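PDB 6B6K: purine nucleoside phosphorylase from Schistosoma mansoni, which catalyses the reversible phosphorolysis of purine nucleosides such as inosine and guanosine, releasing the free base and ribose 1-phosphate. Local coordinates for residues A[194-199]-A[222-227]. Numbering follows the deposited sequence.
Sequences YAFNGG and STVPEV. With CVG (6-methylpyridazin-3-ol), chain I; DMS (dimethyl sulfoxide), chain H.
F196, the last residue of strand 189-196, faces V224 at the start of helix 224-232, their CA atoms 6.6 Å apart, in a buried strand-to-helix junction on the mixed sheet of the phosphorylase-superfamily fold. Y194 and F196 both carry CG anti to the backbone N (chi1 -179° each), which sends both rings toward the start of helix 224-232 and the residues just before it. The Y194 hydroxyl ends at the backbone of S222: S222 N donates to Y194 OH over 3.1 Å, nearly straight at 165°, while Y194 OH also lies 3.0 Å from S222 O. V224 touches both rings, its CG2 3.7 Å from Y194 CD2 and its CB obliquely against F196. Further out, P225 meets the far end of F196, P225 CG lying 3.6 Å from F196 CE2, and its CD makes an off-centre CH-pi contact with the ring. L145 of a neighbouring subunit also packs on F196. Beyond the strand, N197 ND2 donates to O of the bound 6-methylpyridazin-3-ol, 3.0 Å and 171°, and to T201 O. On the helix side, S222 OG receives a bond from T223 OG1, which N117 also holds, and lies very close to the oxygen of a dimethyl sulfoxide, probably from the crystallisation liquor. The Y194 bond thus ties the backbone before the helix to a buried phenol, and apolar packing seats the helix start on the strand that leads into ligand-binding N197.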
loop_
_atom_site.group_PDB
_atom_site.type_symbol
_atom_site.label_atom_id
_atom_site.label_comp_id
_atom_site.label_asym_id
_atom_site.label_seq_id
_atom_site.Cartn_x
_atom_site.Cartn_y
_atom_site.Cartn_z
ATOM N N TYR A 194 -4.581 -15.933 -6.648
ATOM C CA TYR A 194 -4.730 -14.639 -7.329
ATOM C C TYR A 194 -4.042 -13.517 -6.561
ATOM O O TYR A 194 -4.346 -13.290 -5.384
ATOM C CB TYR A 194 -6.217 -14.321 -7.456
ATOM C CG TYR A 194 -6.643 -13.035 -8.164
ATOM C CD1 TYR A 194 -7.077 -13.069 -9.480
ATOM C CD2 TYR A 194 -6.709 -11.817 -7.484
ATOM C CE1 TYR A 194 -7.512 -11.921 -10.129
ATOM C CE2 TYR A 194 -7.153 -10.651 -8.133
ATOM C CZ TYR A 194 -7.562 -10.717 -9.449
ATOM O OH TYR A 194 -8.001 -9.568 -10.067
ATOM N N ALA A 195 -3.141 -12.793 -7.242
ATOM C CA ALA A 195 -2.518 -11.588 -6.685
ATOM C C ALA A 195 -3.332 -10.380 -7.112
ATOM O O ALA A 195 -3.564 -10.183 -8.308
ATOM C CB ALA A 195 -1.098 -11.391 -7.206
ATOM N N PHE A 196 -3.713 -9.544 -6.134
ATOM C CA PHE A 196 -4.423 -8.282 -6.396
ATOM C C PHE A 196 -3.384 -7.164 -6.596
ATOM O O PHE A 196 -2.728 -6.738 -5.635
ATOM C CB PHE A 196 -5.375 -7.992 -5.237
ATOM C CG PHE A 196 -6.206 -6.719 -5.377
ATOM C CD1 PHE A 196 -6.463 -6.112 -6.609
ATOM C CD2 PHE A 196 -6.767 -6.138 -4.235
ATOM C CE1 PHE A 196 -7.244 -4.941 -6.688
ATOM C CE2 PHE A 196 -7.521 -4.979 -4.318
ATOM C CZ PHE A 196 -7.766 -4.363 -5.541
ATOM N N ASN A 197 -3.227 -6.714 -7.863
ATOM C CA ASN A 197 -2.488 -5.502 -8.255
ATOM C C ASN A 197 -3.493 -4.350 -8.309
ATOM O O ASN A 197 -4.426 -4.375 -9.117
ATOM C CB ASN A 197 -1.869 -5.725 -9.641
ATOM C CG ASN A 197 -1.314 -4.440 -10.287
ATOM O OD1 ASN A 197 -0.914 -3.492 -9.606
ATOM N ND2 ASN A 197 -1.324 -4.416 -11.648
ATOM N N GLY A 198 -3.321 -3.343 -7.437
ATOM C CA GLY A 198 -4.274 -2.240 -7.414
ATOM C C GLY A 198 -4.507 -1.592 -8.777
ATOM O O GLY A 198 -5.625 -1.171 -9.101
ATOM N N GLY A 199 -3.478 -1.501 -9.593
ATOM C CA GLY A 199 -3.623 -0.939 -10.944
ATOM C C GLY A 199 -3.625 0.595 -10.985
ATOM O O GLY A 199 -3.374 1.252 -9.953
ATOM N N SER A 222 -9.003 -6.616 -9.833
ATOM C CA SER A 222 -10.387 -6.606 -9.338
ATOM C C SER A 222 -10.575 -7.771 -8.366
ATOM O O SER A 222 -9.604 -8.374 -7.891
ATOM C CB SER A 222 -11.379 -6.697 -10.514
ATOM O OG SER A 222 -11.318 -7.988 -11.077
ATOM N N THR A 223 -11.851 -8.082 -8.081
ATOM C CA THR A 223 -12.305 -9.313 -7.432
ATOM C C THR A 223 -12.070 -9.371 -5.922
ATOM O O THR A 223 -13.012 -9.614 -5.148
ATOM C CB THR A 223 -11.730 -10.512 -8.187
ATOM O OG1 THR A 223 -12.234 -10.488 -9.527
ATOM C CG2 THR A 223 -12.138 -11.859 -7.561
ATOM N N VAL A 224 -10.829 -9.184 -5.472
ATOM C CA VAL A 224 -10.542 -9.336 -4.039
ATOM C C VAL A 224 -11.369 -8.397 -3.165
ATOM O O VAL A 224 -11.868 -8.843 -2.118
ATOM C CB VAL A 224 -9.019 -9.259 -3.802
ATOM C CG1 VAL A 224 -8.678 -9.085 -2.336
ATOM C CG2 VAL A 224 -8.311 -10.476 -4.402
ATOM N N PRO A 225 -11.600 -7.119 -3.521
ATOM C CA PRO A 225 -12.492 -6.281 -2.665
ATOM C C PRO A 225 -13.898 -6.839 -2.483
ATOM O O PRO A 225 -14.402 -6.934 -1.339
ATOM C CB PRO A 225 -12.475 -4.913 -3.363
ATOM C CG PRO A 225 -11.093 -4.898 -4.100
ATOM C CD PRO A 225 -10.977 -6.320 -4.610
ATOM N N GLU A 226 -14.519 -7.295 -3.571
ATOM C CA GLU A 226 -15.869 -7.862 -3.494
ATOM C C GLU A 226 -15.878 -9.189 -2.735
ATOM O O GLU A 226 -16.841 -9.487 -2.005
ATOM C CB GLU A 226 -16.443 -8.086 -4.902
ATOM C CG GLU A 226 -16.475 -6.925 -5.820
ATOM C CD GLU A 226 -15.266 -6.928 -6.734
ATOM O OE1 GLU A 226 -14.219 -6.522 -6.271
ATOM O OE2 GLU A 226 -15.349 -7.391 -7.905
ATOM N N VAL A 227 -14.853 -10.035 -2.937
ATOM C CA VAL A 227 -14.753 -11.290 -2.179
ATOM C C VAL A 227 -14.738 -11.010 -0.673
ATOM O O VAL A 227 -15.369 -11.731 0.114
ATOM C CB VAL A 227 -13.502 -12.078 -2.613
ATOM C CG1 VAL A 227 -13.170 -13.241 -1.648
ATOM C CG2 VAL A 227 -13.663 -12.589 -4.036
HETATM C C4 CVG I . -4.838 -7.784 -16.017
HETATM C C3 CVG I . -4.452 -7.171 -14.860
HETATM C C2 CVG I . -3.066 -7.248 -14.416
HETATM C C1 CVG I . -3.860 -8.456 -16.820
HETATM O O CVG I . -2.602 -6.629 -13.239
HETATM N N1 CVG I . -2.141 -7.930 -15.196
HETATM N N CVG I . -2.526 -8.541 -16.415
HETATM C C CVG I . -4.308 -9.116 -18.116
HETATM S S DMS H . -11.639 -6.956 -14.551
HETATM O O DMS H . -11.261 -7.899 -13.467
HETATM C C1 DMS H . -12.070 -7.895 -16.000
HETATM C C2 DMS H . -13.370 -6.485 -14.423
#